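Local structure of tailspike protein (Acinetobacter phage vB_ApiP_P1, 6E1R) at residues L204-D209 with A236-G241; I232-I237 with D264-W269; F258-D263 with L283-C288; E290-C295 with E309-T314. The protein probably binds and degrades the capsular polysaccharide of Acinetobacter baumannii as the phage's trimeric tailspike, of which this chain lacks the N-terminal part. One frame throughout, in Å; residues are numbered along the deposited sequence.

Interaction 1: residues L204-D209 with A236-G241; sequences LRYGID and AIRSLG
Arg238 sends CG away from its backbone N (chi1 -173°) and then kinks at chi3 (-79°), which lays its chain alongside Asp209 and carries the guanidinium to the Tyr206 ring. CE1 of Tyr206 lies over one face of that guanidinium, near its rim, and the two planes are turned 61° apart. The approach of Arg238 NH2 to the phenol end is too close to be trusted in detail, and its angle is poor for a hydrogen bond. Nearer the backbone, Asp209 OD1 rests against the aliphatic part of the arginine, 3.3 Å from Arg238 CD. The charge pairing is loose: Asp209 OD2 to Arg238 NH1 is 3.7 Å, well out of the guanidinium plane and less certain in position, and Arg183 is the stronger partner of this carboxylate. In the backbone Ile208 forms a parallel beta bridge with Ile237. Ile208 N donates to Ala236 O at 2.8 Å, while Ile208 O accepts from Arg238 N, also at 2.8 Å. The two isoleucines share one face of the sheet, with Ile208 CB 4.4 Å from Ile237 CG1. Ile208 also packs on Phe182 of strand 178-184, and Ile237 on Ile267 of strand 267-270; Trp276 of strand 273-278, in another sheet, also touches Ile237.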
loop_
_atom_site.group_PDB
_atom_site.type_symbol
_atom_site.label_atom_id
_atom_site.label_comp_id
_atom_site.label_asym_id
_atom_site.label_seq_id
_atom_site.Cartn_x
_atom_site.Cartn_y
_atom_site.Cartn_z
ATOM N N LEU A 204 -13.567 -28.464 -5.602
ATOM C CA LEU A 204 -13.780 -28.429 -4.164
ATOM C C LEU A 204 -15.065 -27.683 -3.830
ATOM O O LEU A 204 -15.471 -26.751 -4.530
ATOM C CB LEU A 204 -12.599 -27.749 -3.471
ATOM C CG LEU A 204 -11.248 -28.462 -3.491
ATOM C CD1 LEU A 204 -10.149 -27.514 -3.030
ATOM C CD2 LEU A 204 -11.284 -29.710 -2.623
ATOM N N ARG A 205 -15.714 -28.109 -2.744
ATOM C CA ARG A 205 -16.854 -27.357 -2.232
ATOM C C ARG A 205 -16.398 -26.070 -1.557
ATOM O O ARG A 205 -17.001 -25.008 -1.756
ATOM C CB ARG A 205 -17.661 -28.223 -1.264
ATOM C CG ARG A 205 -18.882 -27.533 -0.684
ATOM C CD ARG A 205 -19.839 -27.079 -1.771
ATOM N NE ARG A 205 -20.994 -26.382 -1.215
ATOM C CZ ARG A 205 -21.040 -25.072 -0.998
ATOM N NH1 ARG A 205 -19.990 -24.315 -1.288
ATOM N NH2 ARG A 205 -22.132 -24.519 -0.489
ATOM N N TYR A 206 -15.333 -26.145 -0.763
ATOM C CA TYR A 206 -14.698 -24.979 -0.168
ATOM C C TYR A 206 -13.201 -25.066 -0.409
ATOM O O TYR A 206 -12.605 -26.133 -0.234
ATOM C CB TYR A 206 -14.976 -24.892 1.338
ATOM C CG TYR A 206 -16.439 -24.941 1.704
ATOM C CD1 TYR A 206 -17.231 -23.803 1.643
ATOM C CD2 TYR A 206 -17.027 -26.128 2.120
ATOM C CE1 TYR A 206 -18.568 -23.847 1.981
ATOM C CE2 TYR A 206 -18.362 -26.181 2.462
ATOM C CZ TYR A 206 -19.128 -25.040 2.389
ATOM O OH TYR A 206 -20.460 -25.093 2.729
ATOM N N GLY A 207 -12.599 -23.955 -0.823
ATOM C CA GLY A 207 -11.157 -23.916 -0.957
ATOM C C GLY A 207 -10.492 -24.106 0.389
ATOM O O GLY A 207 -9.668 -25.009 0.566
ATOM N N ILE A 208 -10.846 -23.251 1.348
ATOM C CA ILE A 208 -10.386 -23.363 2.729
ATOM C C ILE A 208 -11.588 -23.141 3.636
ATOM O O ILE A 208 -12.211 -22.074 3.591
ATOM C CB ILE A 208 -9.274 -22.354 3.062
ATOM C CG1 ILE A 208 -8.025 -22.629 2.223
ATOM C CG2 ILE A 208 -8.942 -22.403 4.545
ATOM C CD1 ILE A 208 -6.892 -21.664 2.490
ATOM N N ASP A 209 -11.920 -24.141 4.452
ATOM C CA ASP A 209 -13.026 -24.011 5.393
ATOM C C ASP A 209 -12.525 -24.119 6.827
ATOM O O ASP A 209 -13.118 -24.827 7.649
ATOM C CB ASP A 209 -14.102 -25.063 5.115
ATOM C CG ASP A 209 -15.439 -24.709 5.742
ATOM O OD1 ASP A 209 -15.522 -23.661 6.420
ATOM O OD2 ASP A 209 -16.407 -25.475 5.558
ATOM N N ALA A 236 -14.277 -19.870 -2.027
ATOM C CA ALA A 236 -12.831 -19.836 -1.854
ATOM C C ALA A 236 -12.449 -20.038 -0.393
ATOM O O ALA A 236 -11.687 -20.951 -0.056
ATOM C CB ALA A 236 -12.269 -18.518 -2.386
ATOM N N ILE A 237 -12.967 -19.192 0.493
ATOM C CA ILE A 237 -12.569 -19.189 1.896
ATOM C C ILE A 237 -13.798 -19.011 2.778
ATOM O O ILE A 237 -14.668 -18.180 2.495
ATOM C CB ILE A 237 -11.525 -18.086 2.179
ATOM C CG1 ILE A 237 -10.233 -18.367 1.409
ATOM C CG2 ILE A 237 -11.240 -17.969 3.670
ATOM C CD1 ILE A 237 -9.214 -17.274 1.516
ATOM N N ARG A 238 -13.866 -19.804 3.848
ATOM C CA ARG A 238 -14.871 -19.656 4.902
ATOM C C ARG A 238 -14.155 -19.852 6.233
ATOM O O ARG A 238 -13.836 -20.986 6.606
ATOM C CB ARG A 238 -16.009 -20.660 4.790
ATOM C CG ARG A 238 -17.108 -20.364 5.808
ATOM C CD ARG A 238 -17.997 -21.565 6.088
ATOM N NE ARG A 238 -19.026 -21.842 5.097
ATOM C CZ ARG A 238 -19.792 -22.928 5.136
ATOM N NH1 ARG A 238 -19.623 -23.816 6.108
ATOM N NH2 ARG A 238 -20.722 -23.128 4.214
ATOM N N SER A 239 -13.903 -18.762 6.943
ATOM C CA SER A 239 -13.237 -18.819 8.238
ATOM C C SER A 239 -14.279 -18.472 9.295
ATOM O O SER A 239 -14.640 -17.305 9.464
ATOM C CB SER A 239 -12.040 -17.874 8.284
ATOM O OG SER A 239 -11.130 -18.161 7.238
ATOM N N LEU A 240 -14.751 -19.484 10.014
ATOM C CA LEU A 240 -15.728 -19.301 11.076
ATOM C C LEU A 240 -15.048 -19.523 12.418
ATOM O O LEU A 240 -14.437 -20.573 12.643
ATOM C CB LEU A 240 -16.911 -20.255 10.909
ATOM C CG LEU A 240 -17.640 -20.178 9.565
ATOM C CD1 LEU A 240 -18.920 -21.000 9.597
ATOM C CD2 LEU A 240 -17.930 -18.733 9.176
ATOM N N GLY A 241 -15.160 -18.540 13.305
ATOM C CA GLY A 241 -14.531 -18.638 14.605
ATOM C C GLY A 241 -15.485 -18.427 15.761
ATOM O O GLY A 241 -16.699 -18.604 15.621
#

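Interaction 2: residues I232-I237 with D264-W269; sequences IGFKAI and DCMIEW
Ile237 and Ile267 pair in parallel, Met266 O taking the straight bond from Ile237 N (3.0 Å, 166°) in its carbonyl plane as well as a weak one from Ala236 N, while Glu268 N returns to Ile237 O from above the plane of that carbonyl. Lys235 dominates the side chains. Its CG and CD run on extended past Cys265 O, and the bend at chi3 (-66°) swings NZ between two carboxylates. Lys235 NZ bonds to Asp264 OD1 at 2.8 Å, on the syn lone pair, and to Glu268 OE1 at 2.7 Å, which it meets almost in line with the C-O bond. These two salt bridges fix the ammonium in a small network, which Asp264 OD2 extends to Lys294. The pairing is that of neighbouring coils in the parallel beta-helix of phage tailspikes, where like residues stack from coil to coil: Ile267 CG2 sits 4.1 Å from Ile237 CB. Just before strand 267-270, Met266 folds back by its bend at chi2 (59°). Its CG touches Ala236 CB at 3.7 Å, and its methyl CE reaches the edge of the Phe234 ring, 3.6 Å from CE2. The selenium of this residue, modelled as selenomethionine, stands obliquely to that ring, a Met-aromatic contact. Phe258 of strand 257-259 packs against Ala236, Met266 and Ile267. A water donates to both Phe234 O and Cys265 O, joining the two segments.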
loop_
_atom_site.group_PDB
_atom_site.type_symbol
_atom_site.label_atom_id
_atom_site.label_comp_id
_atom_site.label_asym_id
_atom_site.label_seq_id
_atom_site.Cartn_x
_atom_site.Cartn_y
_atom_site.Cartn_z
ATOM N N ILE A 232 -22.605 -28.250 -6.977
ATOM C CA ILE A 232 -23.117 -27.842 -5.673
ATOM C C ILE A 232 -22.707 -26.410 -5.359
ATOM O O ILE A 232 -23.508 -25.622 -4.845
ATOM C CB ILE A 232 -22.641 -28.828 -4.589
ATOM C CG1 ILE A 232 -23.137 -30.242 -4.908
ATOM C CG2 ILE A 232 -23.113 -28.385 -3.211
ATOM C CD1 ILE A 232 -22.737 -31.285 -3.885
ATOM N N GLY A 233 -21.473 -26.050 -5.659
ATOM C CA GLY A 233 -20.983 -24.700 -5.453
ATOM C C GLY A 233 -19.528 -24.714 -5.034
ATOM O O GLY A 233 -18.996 -25.711 -4.546
ATOM N N PHE A 234 -18.866 -23.577 -5.232
ATOM C CA PHE A 234 -17.472 -23.415 -4.841
ATOM C C PHE A 234 -17.318 -22.088 -4.118
ATOM O O PHE A 234 -17.668 -21.036 -4.662
ATOM C CB PHE A 234 -16.537 -23.471 -6.052
ATOM C CG PHE A 234 -15.130 -23.032 -5.750
ATOM C CD1 PHE A 234 -14.241 -23.894 -5.128
ATOM C CD2 PHE A 234 -14.696 -21.761 -6.090
ATOM C CE1 PHE A 234 -12.947 -23.496 -4.846
ATOM C CE2 PHE A 234 -13.403 -21.357 -5.811
ATOM C CZ PHE A 234 -12.529 -22.226 -5.188
ATOM N N LYS A 235 -16.786 -22.142 -2.902
ATOM C CA LYS A 235 -16.443 -20.957 -2.132
ATOM C C LYS A 235 -14.952 -21.002 -1.834
ATOM O O LYS A 235 -14.426 -22.048 -1.443
ATOM C CB LYS A 235 -17.256 -20.870 -0.837
ATOM C CG LYS A 235 -16.901 -19.668 0.028
ATOM C CD LYS A 235 -17.797 -19.565 1.250
ATOM C CE LYS A 235 -19.237 -19.281 0.848
ATOM N NZ LYS A 235 -20.145 -19.179 2.024
ATOM N N ALA A 236 -14.277 -19.870 -2.027
ATOM C CA ALA A 236 -12.831 -19.836 -1.854
ATOM C C ALA A 236 -12.449 -20.038 -0.393
ATOM O O ALA A 236 -11.687 -20.951 -0.056
ATOM C CB ALA A 236 -12.269 -18.518 -2.386
ATOM N N ILE A 237 -12.967 -19.192 0.493
ATOM C CA ILE A 237 -12.569 -19.189 1.896
ATOM C C ILE A 237 -13.798 -19.011 2.778
ATOM O O ILE A 237 -14.668 -18.180 2.495
ATOM C CB ILE A 237 -11.525 -18.086 2.179
ATOM C CG1 ILE A 237 -10.233 -18.367 1.409
ATOM C CG2 ILE A 237 -11.240 -17.969 3.670
ATOM C CD1 ILE A 237 -9.214 -17.274 1.516
ATOM N N ASP A 264 -22.878 -18.275 -2.165
ATOM C CA ASP A 264 -23.402 -16.968 -1.782
ATOM C C ASP A 264 -22.305 -15.914 -1.762
ATOM O O ASP A 264 -22.576 -14.733 -2.005
ATOM C CB ASP A 264 -24.087 -17.049 -0.418
ATOM C CG ASP A 264 -23.149 -17.510 0.678
ATOM O OD1 ASP A 264 -22.360 -18.445 0.432
ATOM O OD2 ASP A 264 -23.205 -16.937 1.786
ATOM N N CYS A 265 -21.067 -16.318 -1.481
ATOM C CA CYS A 265 -19.933 -15.411 -1.536
ATOM C C CYS A 265 -18.671 -16.211 -1.824
ATOM O O CYS A 265 -18.666 -17.443 -1.785
ATOM C CB CYS A 265 -19.793 -14.605 -0.239
ATOM S SG CYS A 265 -19.686 -15.604 1.255
HETATM N N MSE A 266 -17.598 -15.489 -2.126
HETATM C CA MSE A 266 -16.319 -16.113 -2.436
HETATM C C MSE A 266 -15.471 -16.240 -1.176
HETATM O O MSE A 266 -14.889 -17.290 -0.908
HETATM C CB MSE A 266 -15.576 -15.305 -3.502
HETATM C CG MSE A 266 -14.389 -16.023 -4.124
HETATM SE SE MSE A 266 -14.888 -17.704 -4.985
HETATM C CE MSE A 266 -13.433 -17.815 -6.277
ATOM N N ILE A 267 -15.413 -15.159 -0.402
ATOM C CA ILE A 267 -14.657 -15.107 0.842
ATOM C C ILE A 267 -15.614 -14.733 1.965
ATOM O O ILE A 267 -16.445 -13.832 1.809
ATOM C CB ILE A 267 -13.489 -14.104 0.754
ATOM C CG1 ILE A 267 -12.603 -14.427 -0.451
ATOM C CG2 ILE A 267 -12.669 -14.121 2.035
ATOM C CD1 ILE A 267 -11.503 -13.419 -0.690
ATOM N N GLU A 268 -15.498 -15.427 3.096
ATOM C CA GLU A 268 -16.402 -15.218 4.217
ATOM C C GLU A 268 -15.668 -15.462 5.526
ATOM O O GLU A 268 -14.928 -16.441 5.658
ATOM C CB GLU A 268 -17.622 -16.143 4.127
ATOM C CG GLU A 268 -18.585 -16.019 5.296
ATOM C CD GLU A 268 -19.788 -16.933 5.165
ATOM O OE1 GLU A 268 -19.718 -17.900 4.378
ATOM O OE2 GLU A 268 -20.803 -16.686 5.850
ATOM N N TRP A 269 -15.878 -14.566 6.488
ATOM C CA TRP A 269 -15.394 -14.768 7.845
ATOM C C TRP A 269 -16.286 -13.990 8.802
ATOM O O TRP A 269 -16.906 -12.994 8.421
ATOM C CB TRP A 269 -13.926 -14.350 8.008
ATOM C CG TRP A 269 -13.687 -12.871 8.081
ATOM C CD1 TRP A 269 -13.655 -12.102 9.207
ATOM C CD2 TRP A 269 -13.406 -11.990 6.986
ATOM N NE1 TRP A 269 -13.390 -10.795 8.882
ATOM C CE2 TRP A 269 -13.232 -10.698 7.525
ATOM C CE3 TRP A 269 -13.293 -12.164 5.604
ATOM C CZ2 TRP A 269 -12.951 -9.589 6.729
ATOM C CZ3 TRP A 269 -13.013 -11.060 4.815
ATOM C CH2 TRP A 269 -12.847 -9.788 5.381
HETATM O O HOH W 1 -18.900 -18.252 -4.123
#

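Interaction 3: residues F258-D263 with L283-C288; sequences FRKGTD and LEQNLC
Phe258 and Leu283 are equivalent positions on parallel strands of the beta-helix, and from there the two segments leave their strands through matching turns, Lys260 and Gln285 both having positive phi. Backbone bonds set the pairing. Glu284 N donates to Phe258 O at 3.2 Å. Beyond the turn Leu287 N donates to Gly261 O at 2.7 Å, while Lys260 N to Gln285 O is only a weak bond. Among apolar contacts, Phe258 CD1 lies 4.0 Å from Leu283 CG, the two side chains running side by side, and the Phe258 ring also stacks with Phe222. Charged groups occupy the other face of the strands. Arg259, extended from CG to NE, runs alongside Glu284 and donates from NH2 to Glu284 OE2 at 3.2 Å, reaching that oxygen from above the carboxylate plane. Asp282 adds a long, weak ion pair to Arg259 and lies close to Glu284, a like-charge approach that the arginine would partly offset. Gln192 of a second subunit packs on Arg259, placing this face next to the trimer interface. Polar and aliphatic parts mix at the turn itself, where Lys260 CE comes to 3.3 Å from Gln285 OE1 and a water donates to that same amide oxygen. Asn286 spans the turn with both ends of its amide. Its OD1 accepts from Gly261 N at 3.2 Å, and its ND2 donates to Phe258 O at 3.2 Å, on the face of that carbonyl opposite to the one Glu284 N uses.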
loop_
_atom_site.group_PDB
_atom_site.type_symbol
_atom_site.label_atom_id
_atom_site.label_comp_id
_atom_site.label_asym_id
_atom_site.label_seq_id
_atom_site.Cartn_x
_atom_site.Cartn_y
_atom_site.Cartn_z
ATOM N N PHE A 258 -9.190 -14.988 -7.711
ATOM C CA PHE A 258 -10.463 -15.585 -7.315
ATOM C C PHE A 258 -11.404 -15.529 -8.510
ATOM O O PHE A 258 -11.904 -14.455 -8.857
ATOM C CB PHE A 258 -11.068 -14.854 -6.116
ATOM C CG PHE A 258 -10.178 -14.822 -4.905
ATOM C CD1 PHE A 258 -9.192 -13.857 -4.776
ATOM C CD2 PHE A 258 -10.337 -15.749 -3.888
ATOM C CE1 PHE A 258 -8.374 -13.823 -3.661
ATOM C CE2 PHE A 258 -9.524 -15.720 -2.770
ATOM C CZ PHE A 258 -8.542 -14.756 -2.656
ATOM N N ARG A 259 -11.640 -16.680 -9.144
ATOM C CA ARG A 259 -12.467 -16.767 -10.339
ATOM C C ARG A 259 -13.542 -17.831 -10.172
ATOM O O ARG A 259 -13.353 -18.827 -9.469
ATOM C CB ARG A 259 -11.642 -17.092 -11.595
ATOM C CG ARG A 259 -10.718 -15.989 -12.064
ATOM C CD ARG A 259 -10.165 -16.346 -13.433
ATOM N NE ARG A 259 -9.325 -15.291 -13.988
ATOM C CZ ARG A 259 -7.999 -15.328 -14.015
ATOM N NH1 ARG A 259 -7.350 -16.380 -13.534
ATOM N NH2 ARG A 259 -7.321 -14.317 -14.539
ATOM N N LYS A 260 -14.683 -17.591 -10.825
ATOM C CA LYS A 260 -15.719 -18.603 -11.049
ATOM C C LYS A 260 -16.327 -19.110 -9.742
ATOM O O LYS A 260 -16.537 -20.309 -9.565
ATOM C CB LYS A 260 -15.171 -19.779 -11.860
ATOM C CG LYS A 260 -14.576 -19.420 -13.206
ATOM C CD LYS A 260 -15.613 -18.847 -14.146
ATOM C CE LYS A 260 -14.961 -18.418 -15.458
ATOM N NZ LYS A 260 -14.328 -19.574 -16.173
ATOM N N GLY A 261 -16.617 -18.198 -8.816
ATOM C CA GLY A 261 -17.349 -18.580 -7.625
ATOM C C GLY A 261 -18.825 -18.766 -7.919
ATOM O O GLY A 261 -19.391 -18.118 -8.796
ATOM N N THR A 262 -19.463 -19.670 -7.170
ATOM C CA THR A 262 -20.870 -19.974 -7.408
ATOM C C THR A 262 -21.710 -20.048 -6.141
ATOM O O THR A 262 -22.914 -20.307 -6.240
ATOM C CB THR A 262 -21.016 -21.297 -8.181
ATOM O OG1 THR A 262 -20.112 -22.272 -7.647
ATOM C CG2 THR A 262 -20.717 -21.092 -9.660
ATOM N N ASP A 263 -21.130 -19.822 -4.968
ATOM C CA ASP A 263 -21.867 -19.867 -3.716
ATOM C C ASP A 263 -22.424 -18.478 -3.405
ATOM O O ASP A 263 -22.461 -17.592 -4.264
ATOM C CB ASP A 263 -20.963 -20.399 -2.606
ATOM C CG ASP A 263 -21.742 -21.035 -1.472
ATOM O OD1 ASP A 263 -22.991 -21.013 -1.522
ATOM O OD2 ASP A 263 -21.106 -21.563 -0.536
ATOM N N LEU A 283 -10.118 -10.457 -8.572
ATOM C CA LEU A 283 -11.441 -11.007 -8.285
ATOM C C LEU A 283 -12.316 -10.755 -9.509
ATOM O O LEU A 283 -12.912 -9.683 -9.645
ATOM C CB LEU A 283 -12.055 -10.386 -7.022
ATOM C CG LEU A 283 -11.462 -10.716 -5.648
ATOM C CD1 LEU A 283 -10.129 -10.015 -5.416
ATOM C CD2 LEU A 283 -12.453 -10.363 -4.549
ATOM N N GLU A 284 -12.396 -11.739 -10.403
ATOM C CA GLU A 284 -13.126 -11.561 -11.648
ATOM C C GLU A 284 -13.829 -12.851 -12.044
ATOM O O GLU A 284 -13.490 -13.942 -11.579
ATOM C CB GLU A 284 -12.208 -11.093 -12.789
ATOM C CG GLU A 284 -11.138 -12.089 -13.196
ATOM C CD GLU A 284 -10.374 -11.640 -14.428
ATOM O OE1 GLU A 284 -11.023 -11.217 -15.408
ATOM O OE2 GLU A 284 -9.128 -11.702 -14.420
ATOM N N GLN A 285 -14.835 -12.695 -12.909
ATOM C CA GLN A 285 -15.543 -13.811 -13.540
ATOM C C GLN A 285 -16.252 -14.701 -12.522
ATOM O O GLN A 285 -16.407 -15.905 -12.737
ATOM C CB GLN A 285 -14.595 -14.641 -14.411
ATOM C CG GLN A 285 -13.963 -13.851 -15.545
ATOM C CD GLN A 285 -13.014 -14.687 -16.381
ATOM O OE1 GLN A 285 -12.919 -15.901 -16.207
ATOM N NE2 GLN A 285 -12.305 -14.037 -17.297
ATOM N N ASN A 286 -16.696 -14.121 -11.412
ATOM C CA ASN A 286 -17.428 -14.871 -10.404
ATOM C C ASN A 286 -18.928 -14.826 -10.681
ATOM O O ASN A 286 -19.425 -13.982 -11.431
ATOM C CB ASN A 286 -17.137 -14.326 -9.006
ATOM C CG ASN A 286 -15.672 -14.421 -8.640
ATOM O OD1 ASN A 286 -15.217 -15.437 -8.114
ATOM N ND2 ASN A 286 -14.923 -13.358 -8.914
ATOM N N LEU A 287 -19.649 -15.753 -10.057
ATOM C CA LEU A 287 -21.097 -15.864 -10.188
ATOM C C LEU A 287 -21.746 -15.959 -8.815
ATOM O O LEU A 287 -22.724 -16.687 -8.618
ATOM C CB LEU A 287 -21.477 -17.069 -11.044
ATOM C CG LEU A 287 -21.001 -17.048 -12.496
ATOM C CD1 LEU A 287 -21.432 -18.313 -13.219
ATOM C CD2 LEU A 287 -21.528 -15.813 -13.209
ATOM N N CYS A 288 -21.206 -15.227 -7.843
ATOM C CA CYS A 288 -21.733 -15.277 -6.487
ATOM C C CYS A 288 -23.138 -14.690 -6.435
ATOM O O CYS A 288 -23.461 -13.745 -7.159
ATOM C CB CYS A 288 -20.811 -14.522 -5.533
ATOM S SG CYS A 288 -19.129 -15.168 -5.464
HETATM O O HOH W 2 -13.153 -17.770 -18.740
HETATM O O HOH W 3 -24.195 -18.888 -8.437
#

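Interaction 4: residues E290-C295 with E309-T314; sequences EALIKC and EANTST
Leu292 reaches from its strand corner towards the loop 309-314, with Thr314 and Asn311 receiving its end. CB takes the side chain off the backbone, and chi1 of -61° puts CG opposite the carbonyl carbon. CG is the first atom to touch, 4.2 Å from Thr314 CG2. There the branches part. CD2 packs across Thr314, 3.9 Å from the same methyl CG2 and 4.0 Å from OG1, the two side chains crossing at about a right angle. CD1 goes instead to Asn311 and lies 3.9 Å from its CG, beside the amide nitrogen. Thr314 CG2 also presses on the backbone beside the leucine, 3.7 Å from Ala291 CA, so this one methyl fits against both residues. The polar groups look elsewhere: Asn311 OD1 accepts from Asn286 N, its ND2 donates to Pro342 O, and Thr314 OG1 is bonded to Cys288 O. Across the two segments the contact is van der Waals packing. A type I turn from Asn311 to Thr314, with Thr314 N bonded to Asn311 O at 3.3 Å, brings both side chains to the same leucine. Here, at a corner of the parallel beta-helix, the turn 311-314 of the next coil packs on buried Leu292 of the coil before.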
loop_
_atom_site.group_PDB
_atom_site.type_symbol
_atom_site.label_atom_id
_atom_site.label_comp_id
_atom_site.label_asym_id
_atom_site.label_seq_id
_atom_site.Cartn_x
_atom_site.Cartn_y
_atom_site.Cartn_z
ATOM N N GLU A 290 -24.804 -13.356 -3.695
ATOM C CA GLU A 290 -25.034 -12.217 -2.814
ATOM C C GLU A 290 -23.908 -11.197 -2.905
ATOM O O GLU A 290 -24.161 -10.037 -3.247
ATOM C CB GLU A 290 -25.219 -12.686 -1.366
ATOM C CG GLU A 290 -26.416 -13.613 -1.161
ATOM C CD GLU A 290 -26.617 -13.959 0.295
ATOM O OE1 GLU A 290 -26.170 -13.168 1.146
ATOM O OE2 GLU A 290 -27.198 -15.026 0.593
ATOM N N ALA A 291 -22.672 -11.598 -2.624
ATOM C CA ALA A 291 -21.539 -10.690 -2.678
ATOM C C ALA A 291 -20.273 -11.488 -2.949
ATOM O O ALA A 291 -20.264 -12.718 -2.893
ATOM C CB ALA A 291 -21.406 -9.887 -1.383
ATOM N N LEU A 292 -19.195 -10.769 -3.266
ATOM C CA LEU A 292 -17.896 -11.421 -3.383
ATOM C C LEU A 292 -17.274 -11.648 -2.012
ATOM O O LEU A 292 -16.632 -12.678 -1.780
ATOM C CB LEU A 292 -16.959 -10.595 -4.264
ATOM C CG LEU A 292 -17.395 -10.351 -5.708
ATOM C CD1 LEU A 292 -16.317 -9.591 -6.457
ATOM C CD2 LEU A 292 -17.717 -11.662 -6.407
ATOM N N ILE A 293 -17.454 -10.698 -1.096
ATOM C CA ILE A 293 -16.927 -10.783 0.260
ATOM C C ILE A 293 -18.067 -10.456 1.215
ATOM O O ILE A 293 -18.511 -9.304 1.286
ATOM C CB ILE A 293 -15.741 -9.834 0.484
ATOM C CG1 ILE A 293 -14.618 -10.131 -0.510
ATOM C CG2 ILE A 293 -15.232 -9.945 1.913
ATOM C CD1 ILE A 293 -13.463 -9.163 -0.427
ATOM N N LYS A 294 -18.543 -11.462 1.944
ATOM C CA LYS A 294 -19.551 -11.291 2.986
ATOM C C LYS A 294 -18.882 -11.589 4.320
ATOM O O LYS A 294 -18.479 -12.730 4.572
ATOM C CB LYS A 294 -20.750 -12.208 2.771
ATOM C CG LYS A 294 -21.770 -12.108 3.897
ATOM C CD LYS A 294 -22.744 -13.267 3.895
ATOM C CE LYS A 294 -23.651 -13.218 2.695
ATOM N NZ LYS A 294 -24.705 -14.272 2.762
ATOM N N CYS A 295 -18.763 -10.577 5.172
ATOM C CA CYS A 295 -17.995 -10.729 6.397
ATOM C C CYS A 295 -18.650 -9.982 7.548
ATOM O O CYS A 295 -19.150 -8.868 7.378
ATOM C CB CYS A 295 -16.558 -10.225 6.210
ATOM S SG CYS A 295 -16.434 -8.465 5.820
ATOM N N GLU A 309 -13.705 -7.203 -11.384
ATOM C CA GLU A 309 -14.429 -6.988 -12.628
ATOM C C GLU A 309 -15.156 -8.263 -13.029
ATOM O O GLU A 309 -15.025 -9.306 -12.387
ATOM C CB GLU A 309 -13.481 -6.524 -13.742
ATOM C CG GLU A 309 -12.343 -7.480 -14.046
ATOM C CD GLU A 309 -11.474 -6.997 -15.193
ATOM O OE1 GLU A 309 -11.618 -5.823 -15.595
ATOM O OE2 GLU A 309 -10.648 -7.789 -15.692
ATOM N N ALA A 310 -15.954 -8.151 -14.093
ATOM C CA ALA A 310 -16.599 -9.296 -14.740
ATOM C C ALA A 310 -17.472 -10.095 -13.775
ATOM O O ALA A 310 -17.578 -11.319 -13.887
ATOM C CB ALA A 310 -15.564 -10.207 -15.404
ATOM N N ASN A 311 -18.111 -9.416 -12.825
ATOM C CA ASN A 311 -19.027 -10.078 -11.902
ATOM C C ASN A 311 -20.441 -9.562 -12.130
ATOM O O ASN A 311 -21.048 -8.963 -11.235
ATOM C CB ASN A 311 -18.582 -9.853 -10.458
ATOM C CG ASN A 311 -17.131 -10.233 -10.233
ATOM O OD1 ASN A 311 -16.707 -11.335 -10.577
ATOM N ND2 ASN A 311 -16.358 -9.310 -9.673
ATOM N N THR A 312 -20.973 -9.807 -13.330
ATOM C CA THR A 312 -22.219 -9.174 -13.749
ATOM C C THR A 312 -23.422 -9.669 -12.956
ATOM O O THR A 312 -24.418 -8.948 -12.834
ATOM C CB THR A 312 -22.447 -9.423 -15.240
ATOM O OG1 THR A 312 -21.691 -10.568 -15.651
ATOM C CG2 THR A 312 -21.996 -8.224 -16.054
ATOM N N SER A 313 -23.358 -10.884 -12.416
ATOM C CA SER A 313 -24.485 -11.471 -11.705
ATOM C C SER A 313 -24.372 -11.361 -10.191
ATOM O O SER A 313 -25.277 -11.817 -9.485
ATOM C CB SER A 313 -24.650 -12.939 -12.104
ATOM O OG SER A 313 -24.783 -13.063 -13.509
ATOM N N THR A 314 -23.294 -10.780 -9.675
ATOM C CA THR A 314 -23.121 -10.665 -8.234
ATOM C C THR A 314 -23.632 -9.307 -7.773
ATOM O O THR A 314 -23.173 -8.279 -8.289
ATOM C CB THR A 314 -21.663 -10.835 -7.849
ATOM O OG1 THR A 314 -21.183 -12.087 -8.352
ATOM C CG2 THR A 314 -21.512 -10.823 -6.338
#

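How the interactions relate
The four contacts step along the axis of the beta-helix in chain order, though the segments of interactions 2 and 3 alternate. Interaction 1 shares Ala236 and Ile237 with interaction 2, their centres 6 Å apart, and strands 235-239, 267-270 and 293-297 are consecutive neighbours in one parallel sheet, so interactions 1, 2 and 4 all reach it. Interaction 3 joins strands 257-259 and 281-284 of a different face, its centre 9 Å from that of interaction 2 and 7 Å from that of interaction 4. Arg205 to Asp263 and Phe234 N to Thr262 OG1 tie the faces together. Interactions 1 and 4 do not touch, their centres lying 16 Å apart. Contacts thus link successive coils of the elongated shaft.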